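Local atomic coordinates of xylan esterase 1 (Thermoanaerobacterium sp. 'JW/SL YS485', PDB entry 3FCY), a protein that probably removes acetyl groups from xylan and related acetylated substrates, as a calcium-binding carbohydrate esterase of family CE7 with an alpha/beta-hydrolase fold. Residues Phe79-Asp84 against Lys101-Gly106; Leu85-Val90 against Ala185-Ile190; Lys107-Ile112 against Ala133-Val138; Val197-Val202 against Glu221-Lys226. One frame throughout, in Å; residues are numbered along the deposited sequence.

Contact 1 (Phe79-Asp84 against Lys101-Gly106); sequences FAECYD and KPKTEG
E81 and K101 form an antiparallel hydrogen-bonded pair, E81 N giving to K101 O at 2.7 Å and K101 N returning a nearly straight bond (170°) to E81 O, while A80 and P102 make the adjoining non-hydrogen-bonded pair with CA atoms 4.2 Å apart. This is the open end of the beta hairpin of strands 80-88 and 94-102, in the antiparallel part of the alpha/beta-hydrolase sheet. A third backbone bond, K103 N to F79 O at 3.1 Å, carries the pairing past the end of strand 94-102; its donor stands above the carbonyl plane of F79, as the ladder gives way to an inverse gamma turn centred on K103. A80 and P102 share one face of the sheet, A80 CB packing 3.9 Å from P102 CA, and V131 of helix 128-131 touches both side chains. On the other face stand E81 and K101. The K101 chain runs out extended, with CG anti to the backbone N (chi1 -179°), which takes its amine away from E81. K103 reaches back across the strand instead. Its NZ makes a long, doubtful salt bridge to E81 OE2 and a weak bond to S78 O, while its aliphatic chain passes A80, with K103 CG 3.9 Å from A80 N.

Contact 2 (Leu85-Val90 against Ala185-Ile190); sequences LYFTGV and AQLAGI
The F87 ring is met by three residues of helix 176-192, each from a different direction. I190 CD1 lies over one face, 4.1 Å from the ring centroid, a CH-pi contact. Q186 OE1 comes in at the edge, in the ring plane, 3.5 Å from F87 CE2, with the amide and ring planes turned 73° apart. L187 CD1 approaches F87 CE1 obliquely at 3.9 Å, the two side chains crossing at about a right angle. Here helix 176-192 packs across the alpha/beta-hydrolase sheet at strand 80-88: the local axes pass 10.2 Å apart at 121°, and L187 continues onto V138 and M140 of strand 136-140. The polar end of Q186 then ties the helix to the chain where strand 80-88 runs out. Its side chain is fully extended, which carries the amide past the ring to the backbone. NE2 gives a bent hydrogen bond to T88 O (2.9 Å, 136°), the acceptor tilted from the amide plane. OE1 lies 3.2 Å from G89 CA and accepts from a water that in turn accepts from V90 N. Replacing Q186 by a leucine would probably leave T88 O without this donor and the water at V90 N without its acceptor. T88 OG1 turns to R94, whereas V90 packs on E60 and M61 of helix 50-62.

Contact 3 (Lys107-Ile112 against Ala133-Val138); sequences KHPALI and AGFTVV
P109 CB sits over the centre of the F135 ring, 3.7 Å from its centroid and only 12° off the normal, a CH-pi contact in which the two side chains cross at about a right angle. L111 CB meets the same ring near its plane. These residues belong to the beta-alpha-beta unit of strands 108-114 and 136-140, neighbouring parallel strands of the alpha/beta-hydrolase sheet whose local axes diverge by 16°. The ladder alternates T136 N to P109 O, L111 N to T136 O and V138 N to L111 O, the last at 2.9 Å. On the A110, T136, I112 and V138 face, A110 CB packs 4.1 Å from T136 CB, and V191 of helix 176-192 touches A110, I112 and V138. Towards the strand start, H108 turns its ring back over its own chain (chi1 47°), and ND1 gives a straight bond to P109 O, which thus takes two donors. With a leucine here the ND1 donor is gone, and P109 O would probably keep just T136 N of the two, the G134 carbonyl losing the ring face beneath it. G134, at positive phi, closes helix 128-131 in a Schellman motif; its carbonyl oxygen stands over one face of the H108 ring, 3.2 Å from CG.

Contact 4 (Val197-Val202 against Glu221-Lys226); sequences VDEDRV and EPRVRK
Two polar turns meet here at the margin of the fold, joined by a salt bridge, backbone bonds and bridging water: E199 OE2 faces R223 NH1 at 3.3 Å, and V202 O accepts from the loop that follows helix 209-220. The salt bridge is weak as a hydrogen bond. The carboxylate oxygen reaches the guanidinium at its edge, in plane, but the two flat groups are turned 76° apart. R223 is held more closely from its own side: NE and NH2 grip E221 OE2 and OE1 side-on from above the carboxylate plane, NE to OE2 at 3.0 Å, and E221 OE2 also takes R223 N on its anti lone pair. This network would tend to fix the rotation of the guanidinium that E199 meets. Both segments lead into parallel strands of the alpha/beta-hydrolase sheet: the chain turns a corner at 199-201, in a type I turn from D198 to R201 with D198 OD1 accepting from D200 N in an Asx turn, before strand 202-207, and the loop after helix 209-220 makes a type I turn from E221 to V224 before strand 226-230. Where the strands begin, R225 N bonds V202 O at 2.9 Å, and K226 N adds a weak bond to the same oxygen. One water ties E199 O, V202 N and R223 O together. R225 lays CB 3.7 Å from D200 O and sends its guanidinium to D289; K226 NZ also reaches D289, as well as the calcium ligand E343.

How the contacts relate
Contacts 2 and 3 are buried, whereas contacts 1 and 4 lie partly at the surface. Contacts 1 and 2 share strand 80-88, one pairing its start with a neighbouring strand, the other packing its far end under a helix. P102 of contact 1 packs on H108, G134, F135 and T136, joining the antiparallel part of the sheet to the parallel part in contact 3. L187 and A188 carry the helix of contact 2 onto I112, and A188 also meets E221 of contact 4. Backbone pairing runs through contacts 1 and 3, with added ring packing in contact 3; ring packing with one amide marks contact 2, and charges with water contact 4, which probably bonds to contact 3 through H108 O and A110 N.

Contact 1 (Phe79-Asp84 against Lys101-Gly106)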
loop_
_atom_site.group_PDB
_atom_site.type_symbol
_atom_site.label_atom_id
_atom_site.label_comp_id
_atom_site.label_asym_id
_atom_site.label_seq_id
_atom_site.Cartn_x
_atom_site.Cartn_y
_atom_site.Cartn_z
ATOM N N PHE A 79 -34.720 7.128 32.414
ATOM C CA PHE A 79 -34.281 6.194 33.446
ATOM C C PHE A 79 -32.939 6.495 34.105
ATOM O O PHE A 79 -32.442 5.696 34.904
ATOM C CB PHE A 79 -34.257 4.783 32.867
ATOM C CG PHE A 79 -33.402 4.651 31.645
ATOM C CD1 PHE A 79 -32.054 4.336 31.756
ATOM C CD2 PHE A 79 -33.938 4.867 30.385
ATOM C CE1 PHE A 79 -31.254 4.235 30.624
ATOM C CE2 PHE A 79 -33.147 4.770 29.246
ATOM C CZ PHE A 79 -31.804 4.454 29.365
ATOM N N ALA A 80 -32.355 7.643 33.782
ATOM C CA ALA A 80 -31.077 8.020 34.372
ATOM C C ALA A 80 -30.800 9.504 34.181
ATOM O O ALA A 80 -31.445 10.169 33.371
ATOM C CB ALA A 80 -29.947 7.198 33.753
ATOM N N GLU A 81 -29.839 10.012 34.944
ATOM C CA GLU A 81 -29.439 11.408 34.855
ATOM C C GLU A 81 -28.089 11.469 34.147
ATOM O O GLU A 81 -27.130 10.821 34.567
ATOM C CB GLU A 81 -29.316 12.024 36.253
ATOM C CG GLU A 81 -30.645 12.261 36.962
ATOM C CD GLU A 81 -31.601 13.097 36.131
ATOM O OE1 GLU A 81 -31.177 14.151 35.609
ATOM O OE2 GLU A 81 -32.777 12.702 35.997
ATOM N N CYS A 82 -28.025 12.240 33.067
ATOM C CA CYS A 82 -26.790 12.380 32.300
ATOM C C CYS A 82 -26.178 13.747 32.560
ATOM O O CYS A 82 -26.772 14.776 32.235
ATOM C CB CYS A 82 -27.071 12.206 30.808
ATOM S SG CYS A 82 -27.645 10.550 30.373
ATOM N N TYR A 83 -24.987 13.745 33.148
ATOM C CA TYR A 83 -24.288 14.981 33.483
ATOM C C TYR A 83 -22.888 15.071 32.897
ATOM O O TYR A 83 -22.189 14.062 32.740
ATOM C CB TYR A 83 -24.129 15.115 35.001
ATOM C CG TYR A 83 -25.407 15.129 35.803
ATOM C CD1 TYR A 83 -26.291 16.206 35.727
ATOM C CD2 TYR A 83 -25.715 14.081 36.669
ATOM C CE1 TYR A 83 -27.451 16.238 36.501
ATOM C CE2 TYR A 83 -26.867 14.103 37.446
ATOM C CZ TYR A 83 -27.730 15.183 37.357
ATOM O OH TYR A 83 -28.874 15.206 38.122
ATOM N N ASP A 84 -22.486 16.298 32.588
ATOM C CA ASP A 84 -21.142 16.568 32.118
ATOM C C ASP A 84 -20.464 16.969 33.421
ATOM O O ASP A 84 -20.856 17.949 34.061
ATOM C CB ASP A 84 -21.136 17.727 31.121
ATOM C CG ASP A 84 -21.529 17.291 29.729
ATOM O OD1 ASP A 84 -22.416 17.925 29.127
ATOM O OD2 ASP A 84 -20.942 16.306 29.234
ATOM N N LYS A 101 -25.971 8.606 35.922
ATOM C CA LYS A 101 -26.439 8.072 37.190
ATOM C C LYS A 101 -27.827 7.467 37.026
ATOM O O LYS A 101 -28.764 8.147 36.605
ATOM C CB LYS A 101 -26.476 9.203 38.223
ATOM C CG LYS A 101 -26.926 8.803 39.606
ATOM C CD LYS A 101 -27.046 10.034 40.492
ATOM C CE LYS A 101 -27.573 9.673 41.872
ATOM N NZ LYS A 101 -27.742 10.887 42.721
ATOM N N PRO A 102 -27.975 6.173 37.351
ATOM C CA PRO A 102 -29.282 5.525 37.221
ATOM C C PRO A 102 -30.273 6.076 38.244
ATOM O O PRO A 102 -29.890 6.435 39.360
ATOM C CB PRO A 102 -28.958 4.051 37.462
ATOM C CG PRO A 102 -27.833 4.119 38.452
ATOM C CD PRO A 102 -26.973 5.239 37.900
ATOM N N LYS A 103 -31.542 6.155 37.859
ATOM C CA LYS A 103 -32.569 6.647 38.766
ATOM C C LYS A 103 -33.060 5.505 39.645
ATOM O O LYS A 103 -34.188 5.039 39.504
ATOM C CB LYS A 103 -33.750 7.239 37.990
ATOM C CG LYS A 103 -33.519 8.629 37.413
ATOM C CD LYS A 103 -34.815 9.140 36.796
ATOM C CE LYS A 103 -34.686 10.548 36.254
ATOM N NZ LYS A 103 -35.984 11.008 35.674
ATOM N N THR A 104 -32.196 5.047 40.541
ATOM C CA THR A 104 -32.533 3.966 41.456
ATOM C C THR A 104 -32.164 4.419 42.862
ATOM O O THR A 104 -31.367 5.341 43.030
ATOM C CB THR A 104 -31.747 2.680 41.127
ATOM O OG1 THR A 104 -30.340 2.924 41.265
ATOM C CG2 THR A 104 -32.042 2.230 39.708
ATOM N N GLU A 105 -32.743 3.776 43.868
ATOM C CA GLU A 105 -32.458 4.135 45.253
ATOM C C GLU A 105 -31.242 3.361 45.756
ATOM O O GLU A 105 -30.919 2.297 45.232
ATOM C CB GLU A 105 -33.671 3.815 46.136
ATOM C CG GLU A 105 -34.995 4.353 45.602
ATOM C CD GLU A 105 -35.058 5.871 45.588
ATOM O OE1 GLU A 105 -35.988 6.427 44.959
ATOM O OE2 GLU A 105 -34.182 6.509 46.211
ATOM N N GLY A 106 -30.566 3.907 46.764
ATOM C CA GLY A 106 -29.414 3.237 47.346
ATOM C C GLY A 106 -28.102 3.300 46.585
ATOM O O GLY A 106 -28.051 3.735 45.433
#

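Contact 2 (Leu85-Val90 against Ala185-Ile190)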
loop_
_atom_site.group_PDB
_atom_site.type_symbol
_atom_site.label_atom_id
_atom_site.label_comp_id
_atom_site.label_asym_id
_atom_site.label_seq_id
_atom_site.Cartn_x
_atom_site.Cartn_y
_atom_site.Cartn_z
ATOM N N LEU A 85 -19.477 16.183 33.836
ATOM C CA LEU A 85 -18.774 16.443 35.078
ATOM C C LEU A 85 -17.412 17.084 34.825
ATOM O O LEU A 85 -16.664 16.647 33.950
ATOM C CB LEU A 85 -18.610 15.130 35.856
ATOM C CG LEU A 85 -17.925 15.151 37.228
ATOM C CD1 LEU A 85 -18.255 13.859 37.977
ATOM C CD2 LEU A 85 -16.427 15.312 37.071
ATOM N N TYR A 86 -17.107 18.128 35.590
ATOM C CA TYR A 86 -15.830 18.818 35.463
ATOM C C TYR A 86 -15.157 18.932 36.814
ATOM O O TYR A 86 -15.806 19.220 37.817
ATOM C CB TYR A 86 -16.013 20.230 34.905
ATOM C CG TYR A 86 -16.738 20.288 33.588
ATOM C CD1 TYR A 86 -18.130 20.260 33.541
ATOM C CD2 TYR A 86 -16.035 20.369 32.385
ATOM C CE1 TYR A 86 -18.811 20.313 32.333
ATOM C CE2 TYR A 86 -16.706 20.421 31.166
ATOM C CZ TYR A 86 -18.094 20.394 31.150
ATOM O OH TYR A 86 -18.772 20.442 29.960
ATOM N N PHE A 87 -13.854 18.693 36.842
ATOM C CA PHE A 87 -13.096 18.819 38.076
ATOM C C PHE A 87 -11.707 19.334 37.741
ATOM O O PHE A 87 -11.229 19.175 36.618
ATOM C CB PHE A 87 -13.009 17.484 38.825
ATOM C CG PHE A 87 -12.170 16.441 38.138
ATOM C CD1 PHE A 87 -12.710 15.636 37.139
ATOM C CD2 PHE A 87 -10.848 16.239 38.520
ATOM C CE1 PHE A 87 -11.942 14.640 36.535
ATOM C CE2 PHE A 87 -10.073 15.246 37.920
ATOM C CZ PHE A 87 -10.622 14.445 36.927
ATOM N N THR A 88 -11.065 19.973 38.708
ATOM C CA THR A 88 -9.730 20.502 38.485
ATOM C C THR A 88 -8.677 19.483 38.901
ATOM O O THR A 88 -8.711 18.966 40.016
ATOM C CB THR A 88 -9.524 21.817 39.270
ATOM O OG1 THR A 88 -10.488 22.785 38.830
ATOM C CG2 THR A 88 -8.124 22.363 39.046
ATOM N N GLY A 89 -7.757 19.188 37.986
ATOM C CA GLY A 89 -6.696 18.238 38.273
ATOM C C GLY A 89 -5.417 18.987 38.596
ATOM O O GLY A 89 -5.450 20.197 38.816
ATOM N N VAL A 90 -4.289 18.285 38.624
ATOM C CA VAL A 90 -3.024 18.936 38.929
ATOM C C VAL A 90 -2.709 19.994 37.875
ATOM O O VAL A 90 -3.145 19.892 36.729
ATOM C CB VAL A 90 -1.854 17.915 39.004
ATOM C CG1 VAL A 90 -2.065 16.969 40.187
ATOM C CG2 VAL A 90 -1.747 17.126 37.699
ATOM N N ALA A 185 -6.640 8.719 38.822
ATOM C CA ALA A 185 -6.644 8.404 40.250
ATOM C C ALA A 185 -7.568 9.353 41.003
ATOM O O ALA A 185 -8.345 8.934 41.861
ATOM C CB ALA A 185 -5.227 8.498 40.815
ATOM N N GLN A 186 -7.474 10.636 40.669
ATOM C CA GLN A 186 -8.294 11.657 41.298
ATOM C C GLN A 186 -9.762 11.416 40.981
ATOM O O GLN A 186 -10.619 11.531 41.854
ATOM C CB GLN A 186 -7.872 13.047 40.807
ATOM C CG GLN A 186 -8.674 14.204 41.402
ATOM C CD GLN A 186 -8.126 15.566 40.993
ATOM O OE1 GLN A 186 -7.319 15.672 40.066
ATOM N NE2 GLN A 186 -8.573 16.613 41.678
ATOM N N LEU A 187 -10.047 11.076 39.727
ATOM C CA LEU A 187 -11.418 10.819 39.313
ATOM C C LEU A 187 -11.983 9.600 40.037
ATOM O O LEU A 187 -13.161 9.578 40.387
ATOM C CB LEU A 187 -11.494 10.606 37.794
ATOM C CG LEU A 187 -12.888 10.291 37.234
ATOM C CD1 LEU A 187 -13.855 11.412 37.590
ATOM C CD2 LEU A 187 -12.815 10.118 35.720
ATOM N N ALA A 188 -11.150 8.588 40.258
ATOM C CA ALA A 188 -11.600 7.383 40.950
ATOM C C ALA A 188 -12.038 7.739 42.377
ATOM O O ALA A 188 -13.031 7.212 42.882
ATOM C CB ALA A 188 -10.482 6.336 40.986
ATOM N N GLY A 189 -11.292 8.640 43.012
ATOM C CA GLY A 189 -11.619 9.063 44.364
ATOM C C GLY A 189 -12.894 9.879 44.386
ATOM O O GLY A 189 -13.708 9.759 45.305
ATOM N N ILE A 190 -13.072 10.716 43.367
ATOM C CA ILE A 190 -14.265 11.544 43.272
ATOM C C ILE A 190 -15.478 10.638 43.090
ATOM O O ILE A 190 -16.521 10.843 43.708
ATOM C CB ILE A 190 -14.166 12.526 42.076
ATOM C CG1 ILE A 190 -13.131 13.614 42.382
ATOM C CG2 ILE A 190 -15.526 13.142 41.779
ATOM C CD1 ILE A 190 -12.878 14.578 41.225
HETATM O O HOH W 1 -4.862 15.192 38.663
#

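Contact 3 (Lys107-Ile112 against Ala133-Val138)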
loop_
_atom_site.group_PDB
_atom_site.type_symbol
_atom_site.label_atom_id
_atom_site.label_comp_id
_atom_site.label_asym_id
_atom_site.label_seq_id
_atom_site.Cartn_x
_atom_site.Cartn_y
_atom_site.Cartn_z
ATOM N N LYS A 107 -27.035 2.861 47.249
ATOM C CA LYS A 107 -25.701 2.848 46.663
ATOM C C LYS A 107 -25.538 1.611 45.784
ATOM O O LYS A 107 -26.230 0.608 45.973
ATOM C CB LYS A 107 -24.638 2.856 47.770
ATOM C CG LYS A 107 -24.683 4.097 48.663
ATOM C CD LYS A 107 -23.791 3.942 49.892
ATOM C CE LYS A 107 -22.351 4.327 49.612
ATOM N NZ LYS A 107 -22.176 5.811 49.526
ATOM N N HIS A 108 -24.617 1.685 44.829
ATOM C CA HIS A 108 -24.381 0.579 43.906
ATOM C C HIS A 108 -23.004 0.701 43.257
ATOM O O HIS A 108 -22.271 1.651 43.528
ATOM C CB HIS A 108 -25.476 0.577 42.838
ATOM C CG HIS A 108 -25.727 1.924 42.235
ATOM N ND1 HIS A 108 -24.785 2.585 41.475
ATOM C CD2 HIS A 108 -26.799 2.747 42.306
ATOM C CE1 HIS A 108 -25.267 3.758 41.105
ATOM N NE2 HIS A 108 -26.487 3.882 41.597
ATOM N N PRO A 109 -22.630 -0.268 42.402
ATOM C CA PRO A 109 -21.320 -0.210 41.746
ATOM C C PRO A 109 -21.207 0.919 40.732
ATOM O O PRO A 109 -22.207 1.509 40.313
ATOM C CB PRO A 109 -21.199 -1.584 41.076
ATOM C CG PRO A 109 -22.075 -2.464 41.924
ATOM C CD PRO A 109 -23.267 -1.574 42.164
ATOM N N ALA A 110 -19.973 1.211 40.341
ATOM C CA ALA A 110 -19.707 2.247 39.356
ATOM C C ALA A 110 -18.594 1.761 38.439
ATOM O O ALA A 110 -17.720 0.987 38.847
ATOM C CB ALA A 110 -19.295 3.547 40.047
ATOM N N LEU A 111 -18.645 2.201 37.188
ATOM C CA LEU A 111 -17.633 1.838 36.211
ATOM C C LEU A 111 -17.045 3.119 35.635
ATOM O O LEU A 111 -17.783 4.045 35.298
ATOM C CB LEU A 111 -18.247 1.008 35.078
ATOM C CG LEU A 111 -17.351 0.774 33.845
ATOM C CD1 LEU A 111 -16.192 -0.150 34.201
ATOM C CD2 LEU A 111 -18.176 0.156 32.724
ATOM N N ILE A 112 -15.721 3.174 35.535
ATOM C CA ILE A 112 -15.053 4.335 34.962
ATOM C C ILE A 112 -14.339 3.886 33.686
ATOM O O ILE A 112 -13.426 3.059 33.731
ATOM C CB ILE A 112 -14.004 4.938 35.922
ATOM C CG1 ILE A 112 -14.650 5.277 37.269
ATOM C CG2 ILE A 112 -13.419 6.209 35.307
ATOM C CD1 ILE A 112 -13.651 5.757 38.326
ATOM N N ALA A 133 -27.531 -2.287 34.118
ATOM C CA ALA A 133 -27.161 -3.180 35.207
ATOM C C ALA A 133 -27.166 -2.453 36.546
ATOM O O ALA A 133 -26.741 -3.007 37.558
ATOM C CB ALA A 133 -25.785 -3.782 34.945
ATOM N N GLY A 134 -27.639 -1.209 36.546
ATOM C CA GLY A 134 -27.705 -0.441 37.780
ATOM C C GLY A 134 -26.426 0.276 38.179
ATOM O O GLY A 134 -26.328 0.799 39.289
ATOM N N PHE A 135 -25.444 0.299 37.281
ATOM C CA PHE A 135 -24.170 0.964 37.549
ATOM C C PHE A 135 -24.230 2.456 37.267
ATOM O O PHE A 135 -25.030 2.913 36.451
ATOM C CB PHE A 135 -23.057 0.439 36.635
ATOM C CG PHE A 135 -22.379 -0.811 37.107
ATOM C CD1 PHE A 135 -20.989 -0.903 37.054
ATOM C CD2 PHE A 135 -23.111 -1.924 37.512
ATOM C CE1 PHE A 135 -20.332 -2.091 37.391
ATOM C CE2 PHE A 135 -22.466 -3.119 37.852
ATOM C CZ PHE A 135 -21.072 -3.201 37.788
ATOM N N THR A 136 -23.372 3.205 37.955
ATOM C CA THR A 136 -23.210 4.620 37.677
ATOM C C THR A 136 -22.054 4.471 36.690
ATOM O O THR A 136 -21.150 3.661 36.922
ATOM C CB THR A 136 -22.728 5.421 38.909
ATOM O OG1 THR A 136 -23.861 5.922 39.620
ATOM C CG2 THR A 136 -21.850 6.603 38.482
ATOM N N VAL A 137 -22.086 5.200 35.578
ATOM C CA VAL A 137 -21.012 5.089 34.594
ATOM C C VAL A 137 -20.352 6.437 34.331
ATOM O O VAL A 137 -21.033 7.438 34.091
ATOM C CB VAL A 137 -21.527 4.512 33.246
ATOM C CG1 VAL A 137 -20.379 4.429 32.230
ATOM C CG2 VAL A 137 -22.131 3.130 33.471
ATOM N N VAL A 138 -19.024 6.446 34.379
ATOM C CA VAL A 138 -18.242 7.655 34.149
ATOM C C VAL A 138 -17.215 7.382 33.049
ATOM O O VAL A 138 -16.583 6.330 33.035
ATOM C CB VAL A 138 -17.498 8.089 35.439
ATOM C CG1 VAL A 138 -16.719 9.376 35.191
ATOM C CG2 VAL A 138 -18.496 8.285 36.575
#

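Contact 4 (Val197-Val202 against Glu221-Lys226)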
loop_
_atom_site.group_PDB
_atom_site.type_symbol
_atom_site.label_atom_id
_atom_site.label_comp_id
_atom_site.label_asym_id
_atom_site.label_seq_id
_atom_site.Cartn_x
_atom_site.Cartn_y
_atom_site.Cartn_z
ATOM N N VAL A 197 -22.727 5.926 44.987
ATOM C CA VAL A 197 -21.674 4.950 44.737
ATOM C C VAL A 197 -21.077 4.281 45.976
ATOM O O VAL A 197 -20.657 4.958 46.920
ATOM C CB VAL A 197 -20.508 5.596 43.950
ATOM C CG1 VAL A 197 -19.385 4.593 43.771
ATOM C CG2 VAL A 197 -21.002 6.099 42.594
ATOM N N ASP A 198 -21.040 2.949 45.960
ATOM C CA ASP A 198 -20.441 2.181 47.048
ATOM C C ASP A 198 -18.953 2.210 46.716
ATOM O O ASP A 198 -18.523 1.611 45.728
ATOM C CB ASP A 198 -20.946 0.736 47.038
ATOM C CG ASP A 198 -20.391 -0.087 48.189
ATOM O OD1 ASP A 198 -19.191 0.067 48.512
ATOM O OD2 ASP A 198 -21.149 -0.899 48.763
ATOM N N GLU A 199 -18.170 2.901 47.536
ATOM C CA GLU A 199 -16.740 3.038 47.287
ATOM C C GLU A 199 -15.945 1.739 47.173
ATOM O O GLU A 199 -14.806 1.752 46.698
ATOM C CB GLU A 199 -16.102 3.932 48.351
ATOM C CG GLU A 199 -15.790 3.240 49.665
ATOM C CD GLU A 199 -15.028 4.149 50.614
ATOM O OE1 GLU A 199 -15.642 5.103 51.146
ATOM O OE2 GLU A 199 -13.813 3.918 50.813
ATOM N N ASP A 200 -16.530 0.623 47.599
ATOM C CA ASP A 200 -15.842 -0.664 47.516
ATOM C C ASP A 200 -16.275 -1.476 46.298
ATOM O O ASP A 200 -15.854 -2.620 46.133
ATOM C CB ASP A 200 -16.092 -1.509 48.773
ATOM C CG ASP A 200 -15.445 -0.925 50.014
ATOM O OD1 ASP A 200 -14.325 -0.377 49.910
ATOM O OD2 ASP A 200 -16.055 -1.032 51.101
ATOM N N ARG A 201 -17.118 -0.889 45.453
ATOM C CA ARG A 201 -17.606 -1.580 44.262
ATOM C C ARG A 201 -17.376 -0.738 42.998
ATOM O O ARG A 201 -18.309 -0.469 42.237
ATOM C CB ARG A 201 -19.100 -1.895 44.429
ATOM C CG ARG A 201 -19.441 -2.721 45.685
ATOM C CD ARG A 201 -20.950 -2.909 45.849
ATOM N NE ARG A 201 -21.309 -3.485 47.150
ATOM C CZ ARG A 201 -21.348 -4.788 47.428
ATOM N NH1 ARG A 201 -21.053 -5.689 46.498
ATOM N NH2 ARG A 201 -21.683 -5.191 48.647
ATOM N N VAL A 202 -16.132 -0.320 42.783
ATOM C CA VAL A 202 -15.789 0.496 41.618
ATOM C C VAL A 202 -14.833 -0.234 40.679
ATOM O O VAL A 202 -13.828 -0.795 41.111
ATOM C CB VAL A 202 -15.134 1.845 42.036
ATOM C CG1 VAL A 202 -14.679 2.615 40.797
ATOM C CG2 VAL A 202 -16.126 2.688 42.828
ATOM N N GLU A 221 -4.864 4.254 42.665
ATOM C CA GLU A 221 -6.008 4.283 43.572
ATOM C C GLU A 221 -6.345 2.818 43.840
ATOM O O GLU A 221 -7.284 2.267 43.261
ATOM C CB GLU A 221 -7.214 4.996 42.952
ATOM C CG GLU A 221 -8.481 4.901 43.807
ATOM C CD GLU A 221 -8.234 5.261 45.269
ATOM O OE1 GLU A 221 -8.220 6.462 45.604
ATOM O OE2 GLU A 221 -8.040 4.333 46.084
ATOM N N PRO A 222 -5.566 2.170 44.725
ATOM C CA PRO A 222 -5.701 0.762 45.125
ATOM C C PRO A 222 -7.101 0.334 45.565
ATOM O O PRO A 222 -7.394 -0.863 45.624
ATOM C CB PRO A 222 -4.679 0.622 46.256
ATOM C CG PRO A 222 -3.654 1.659 45.929
ATOM C CD PRO A 222 -4.507 2.829 45.510
ATOM N N ARG A 223 -7.961 1.299 45.877
ATOM C CA ARG A 223 -9.318 0.974 46.296
ATOM C C ARG A 223 -10.144 0.423 45.138
ATOM O O ARG A 223 -11.148 -0.259 45.358
ATOM C CB ARG A 223 -10.013 2.202 46.903
ATOM C CG ARG A 223 -9.518 2.578 48.303
ATOM C CD ARG A 223 -10.326 3.734 48.897
ATOM N NE ARG A 223 -10.108 4.983 48.173
ATOM C CZ ARG A 223 -10.877 6.064 48.281
ATOM N NH1 ARG A 223 -11.930 6.063 49.087
ATOM N NH2 ARG A 223 -10.593 7.153 47.575
ATOM N N VAL A 224 -9.730 0.716 43.906
ATOM C CA VAL A 224 -10.443 0.209 42.734
ATOM C C VAL A 224 -10.516 -1.311 42.843
ATOM O O VAL A 224 -9.497 -1.978 42.999
ATOM C CB VAL A 224 -9.729 0.613 41.430
ATOM C CG1 VAL A 224 -10.315 -0.147 40.250
ATOM C CG2 VAL A 224 -9.878 2.113 41.217
ATOM N N ARG A 225 -11.730 -1.842 42.742
ATOM C CA ARG A 225 -11.992 -3.275 42.896
ATOM C C ARG A 225 -11.862 -4.184 41.662
ATOM O O ARG A 225 -11.435 -5.339 41.789
ATOM C CB ARG A 225 -13.388 -3.448 43.509
ATOM C CG ARG A 225 -13.663 -4.824 44.077
ATOM C CD ARG A 225 -12.775 -5.115 45.277
ATOM N NE ARG A 225 -13.065 -6.429 45.841
ATOM C CZ ARG A 225 -12.812 -7.581 45.227
ATOM N NH1 ARG A 225 -12.253 -7.589 44.023
ATOM N NH2 ARG A 225 -13.137 -8.728 45.814
ATOM N N LYS A 226 -12.246 -3.682 40.488
ATOM C CA LYS A 226 -12.171 -4.462 39.245
ATOM C C LYS A 226 -11.444 -3.696 38.142
ATOM O O LYS A 226 -11.572 -2.473 38.032
ATOM C CB LYS A 226 -13.575 -4.830 38.742
ATOM C CG LYS A 226 -14.323 -5.861 39.578
ATOM C CD LYS A 226 -13.628 -7.209 39.616
ATOM C CE LYS A 226 -14.469 -8.212 40.389
ATOM N NZ LYS A 226 -13.806 -9.523 40.596
HETATM O O HOH W 2 -13.812 0.054 44.669
HETATM O O HOH W 3 -14.755 -4.778 47.953
#